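Local structure of transcriptional regulator, MarR family (Silicibacter pomeroyi DSS-3, 3BOQ) at residues S46-R58 with L68-L82. The protein probably binds DNA as a dimeric transcription factor of the MarR family, through a winged helix-turn-helix domain in each subunit. Sequence-based numbering, arbitrary orientation.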
# COMPACT_ATOMS: atom_id res chain seq x y z
N SER B 46 11.08 -11.04 0.63
CA SER B 46 9.86 -10.27 0.45
C SER B 46 10.15 -8.82 0.70
O SER B 46 11.08 -8.50 1.43
CB SER B 46 8.86 -10.66 1.54
OG SER B 46 7.90 -11.47 0.97
N LEU B 47 9.31 -7.95 0.16
CA LEU B 47 9.37 -6.57 0.54
C LEU B 47 9.11 -6.41 2.04
O LEU B 47 9.82 -5.65 2.71
CB LEU B 47 8.40 -5.75 -0.30
CG LEU B 47 8.73 -4.28 -0.49
CD1 LEU B 47 10.18 -4.11 -0.97
CD2 LEU B 47 7.70 -3.60 -1.46
N ALA B 48 8.09 -7.11 2.57
CA ALA B 48 7.80 -7.09 4.02
C ALA B 48 9.06 -7.48 4.85
O ALA B 48 9.40 -6.80 5.83
CB ALA B 48 6.61 -7.98 4.34
N LYS B 49 9.76 -8.54 4.42
CA LYS B 49 10.99 -9.00 5.05
C LYS B 49 12.16 -8.03 4.94
O LYS B 49 12.84 -7.73 5.94
CB LYS B 49 11.42 -10.33 4.43
CG LYS B 49 10.58 -11.52 4.88
CD LYS B 49 11.29 -12.82 4.60
CE LYS B 49 10.39 -13.95 4.92
NZ LYS B 49 10.97 -15.22 4.43
N PHE B 50 12.40 -7.56 3.72
CA PHE B 50 13.40 -6.54 3.45
C PHE B 50 13.13 -5.33 4.34
O PHE B 50 14.04 -4.83 5.00
CB PHE B 50 13.40 -6.14 1.96
CG PHE B 50 14.34 -5.01 1.66
CD1 PHE B 50 15.70 -5.24 1.52
CD2 PHE B 50 13.87 -3.69 1.61
CE1 PHE B 50 16.60 -4.20 1.29
CE2 PHE B 50 14.75 -2.63 1.37
CZ PHE B 50 16.13 -2.89 1.21
N ASP B 51 11.87 -4.88 4.37
CA ASP B 51 11.47 -3.77 5.21
C ASP B 51 11.85 -3.92 6.70
O ASP B 51 12.47 -3.01 7.28
CB ASP B 51 9.98 -3.46 5.02
CG ASP B 51 9.47 -2.42 6.00
OD1 ASP B 51 10.19 -1.43 6.25
OD2 ASP B 51 8.34 -2.61 6.53
N ALA B 52 11.48 -5.05 7.33
CA ALA B 52 11.91 -5.36 8.70
C ALA B 52 13.42 -5.32 8.90
O ALA B 52 13.94 -4.71 9.85
CB ALA B 52 11.34 -6.70 9.15
N MSE B 53 14.15 -5.98 7.99
CA MSE B 53 15.62 -6.02 8.07
C MSE B 53 16.30 -4.64 7.98
O MSE B 53 17.33 -4.41 8.61
CB MSE B 53 16.19 -6.94 7.00
CG MSE B 53 15.74 -8.36 7.19
SE MSE B 53 16.18 -9.54 5.69
CE MSE B 53 18.15 -9.65 5.95
N ALA B 54 15.71 -3.75 7.19
CA ALA B 54 16.19 -2.39 7.05
C ALA B 54 16.15 -1.64 8.37
O ALA B 54 17.08 -0.89 8.68
CB ALA B 54 15.37 -1.66 5.98
N GLN B 55 15.09 -1.84 9.15
CA GLN B 55 14.95 -1.17 10.45
C GLN B 55 16.01 -1.68 11.40
O GLN B 55 16.61 -0.90 12.11
CB GLN B 55 13.56 -1.37 11.05
CG GLN B 55 12.42 -1.14 10.08
CD GLN B 55 12.64 0.07 9.16
OE1 GLN B 55 12.49 -0.03 7.93
NE2 GLN B 55 13.02 1.21 9.74
N LEU B 56 16.25 -2.99 11.37
CA LEU B 56 17.26 -3.62 12.19
C LEU B 56 18.68 -3.26 11.77
O LEU B 56 19.52 -3.01 12.63
CB LEU B 56 17.08 -5.15 12.23
CG LEU B 56 15.66 -5.63 12.59
CD1 LEU B 56 15.51 -7.11 12.31
CD2 LEU B 56 15.29 -5.31 14.03
N ALA B 57 18.96 -3.22 10.46
CA ALA B 57 20.28 -2.78 10.00
C ALA B 57 20.58 -1.33 10.39
O ALA B 57 21.73 -1.00 10.67
CB ALA B 57 20.44 -2.98 8.50
N ARG B 58 19.55 -0.47 10.41
CA ARG B 58 19.69 0.90 10.89
C ARG B 58 19.95 0.95 12.42
O ARG B 58 20.55 1.91 12.92
CB ARG B 58 18.47 1.78 10.50
CG ARG B 58 18.70 3.32 10.69
CD ARG B 58 17.59 4.27 10.12
NE ARG B 58 16.85 3.71 8.96
CZ ARG B 58 17.35 3.44 7.75
NH1 ARG B 58 18.64 3.67 7.47
NH2 ARG B 58 16.57 2.92 6.81
N LEU B 68 10.28 -2.30 16.73
CA LEU B 68 10.40 -2.84 15.37
C LEU B 68 9.12 -2.61 14.58
O LEU B 68 9.15 -2.11 13.45
CB LEU B 68 10.73 -4.34 15.39
CG LEU B 68 10.73 -5.08 14.05
CD1 LEU B 68 11.68 -4.43 13.06
CD2 LEU B 68 11.17 -6.50 14.26
N SER B 69 8.00 -3.03 15.17
CA SER B 69 6.68 -2.89 14.58
C SER B 69 6.41 -1.42 14.25
O SER B 69 5.94 -1.11 13.10
CB SER B 69 5.64 -3.47 15.54
OG SER B 69 4.32 -3.01 15.29
N GLY B 70 6.74 -0.53 15.23
CA GLY B 70 6.55 0.92 15.12
C GLY B 70 7.33 1.60 14.00
O GLY B 70 6.93 2.72 13.51
N ALA B 71 8.44 0.93 13.59
CA ALA B 71 9.40 1.48 12.62
C ALA B 71 9.22 0.92 11.20
O ALA B 71 9.83 1.40 10.24
CB ALA B 71 10.85 1.22 13.09
N LEU B 72 8.40 -0.12 11.07
CA LEU B 72 8.10 -0.73 9.78
C LEU B 72 7.41 0.28 8.84
O LEU B 72 6.51 1.03 9.23
CB LEU B 72 7.21 -1.96 10.00
CG LEU B 72 7.75 -3.40 9.92
CD1 LEU B 72 9.13 -3.61 10.55
CD2 LEU B 72 6.73 -4.33 10.53
N LYS B 73 7.87 0.31 7.58
CA LYS B 73 7.26 1.20 6.59
C LYS B 73 6.12 0.51 5.87
O LYS B 73 5.24 1.15 5.36
CB LYS B 73 8.31 1.70 5.58
CG LYS B 73 9.09 2.91 6.06
CD LYS B 73 10.53 2.56 6.40
CE LYS B 73 11.29 3.81 6.90
NZ LYS B 73 10.55 4.45 8.03
N VAL B 74 6.18 -0.82 5.79
CA VAL B 74 5.07 -1.62 5.29
C VAL B 74 4.31 -2.07 6.55
O VAL B 74 4.92 -2.56 7.50
CB VAL B 74 5.58 -2.82 4.45
CG1 VAL B 74 4.38 -3.57 3.83
CG2 VAL B 74 6.54 -2.36 3.35
N THR B 75 3.00 -1.90 6.57
CA THR B 75 2.21 -2.21 7.76
C THR B 75 2.18 -3.71 8.11
O THR B 75 1.80 -4.55 7.28
CB THR B 75 0.77 -1.77 7.56
OG1 THR B 75 0.11 -2.73 6.72
CG2 THR B 75 0.73 -0.39 6.90
N ASN B 76 2.56 -4.02 9.36
CA ASN B 76 2.61 -5.39 9.94
C ASN B 76 3.41 -6.51 9.22
O ASN B 76 4.57 -6.33 8.82
CB ASN B 76 1.21 -5.91 10.28
CG ASN B 76 0.83 -5.63 11.70
OD1 ASN B 76 1.25 -4.62 12.27
ND2 ASN B 76 0.04 -6.53 12.29
N GLY B 77 2.74 -7.65 9.07
CA GLY B 77 3.34 -8.89 8.62
C GLY B 77 3.05 -9.89 9.73
O GLY B 77 3.69 -10.95 9.79
N ASN B 78 2.03 -9.55 10.56
CA ASN B 78 1.89 -10.04 11.95
C ASN B 78 3.30 -10.00 12.51
O ASN B 78 4.04 -10.98 12.42
CB ASN B 78 1.27 -11.46 12.02
CG ASN B 78 1.54 -12.18 13.36
OD1 ASN B 78 1.57 -11.57 14.44
ND2 ASN B 78 1.72 -13.49 13.29
N VAL B 79 3.69 -8.84 13.04
CA VAL B 79 5.10 -8.51 13.21
C VAL B 79 5.97 -9.67 13.80
O VAL B 79 7.03 -9.99 13.23
CB VAL B 79 5.28 -7.13 13.92
CG1 VAL B 79 4.64 -7.14 15.30
CG2 VAL B 79 6.75 -6.69 13.95
N SER B 80 5.50 -10.32 14.88
CA SER B 80 6.24 -11.45 15.46
C SER B 80 6.29 -12.65 14.50
O SER B 80 7.33 -13.31 14.38
CB SER B 80 5.76 -11.83 16.86
OG SER B 80 4.56 -12.57 16.83
N GLY B 81 5.19 -12.90 13.80
CA GLY B 81 5.12 -13.89 12.72
C GLY B 81 6.04 -13.56 11.56
O GLY B 81 6.59 -14.46 10.93
N LEU B 82 6.21 -12.28 11.29
CA LEU B 82 7.21 -11.81 10.33
C LEU B 82 8.64 -12.08 10.84
O LEU B 82 9.46 -12.63 10.12
CB LEU B 82 7.00 -10.32 10.02
CG LEU B 82 8.08 -9.71 9.12
CD1 LEU B 82 8.01 -10.29 7.69
CD2 LEU B 82 7.95 -8.21 9.09
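Asp51 reaches from helix 47-58 to the turn that follows helix 65-71 and grips two successive backbone amides there. Its CG lies anti to the backbone N (chi1 173°), which carries the carboxylate out to the turn. Lys73 N donates to OD1 of Asp51 at 3.2 Å, a nearly straight bond that arrives on the syn side and close to the carboxylate plane. A second, weak bond runs from the same amide to OD2. Val74 N gives OD2 of Asp51 a shorter bond, 2.9 Å, but comes from well above the plane. Two amides thus fix the rotation of one buried carboxylate, and they probably help to stabilise its negative charge. The side chain of Leu72 also lies against it, with Leu72 CG 3.5 Å from Asp51 OD2. With an alanine in place of Asp51, the amides of Lys73 and Val74 would probably lose their shared acceptor, and the turn would be less firmly held to the helix.

Helices 65-71 and 79-88 form the helix-turn-helix of the MarR winged-helix domain. By family precedent, helix 79-88 is the recognition helix. Helix 47-58 packs against both and completes the three-helix core.

Ala52 faces both the turn, through Leu72, and helix 79-88, through Leu82. Its CB is 3.7 Å from Leu82 CD2 and 4.0 Å from Leu72 CD1, so each leucine brings one methyl to it. The other methyl of Leu82, CD1, touches Lys49 CG at 4.0 Å, where the two side chains cross at a slant. Beyond CG the lysine chain runs on extended, and its NZ forms a salt bridge with Asp89. One turn on from Ala52, Leu56 meets Leu68 of helix 65-71 at an oblique angle, Leu56 CD2 to Leu68 CD1 at 3.8 Å. Leu56 also rests on Val92 and Leu108, while Lys73 packs on Leu22 of the second subunit.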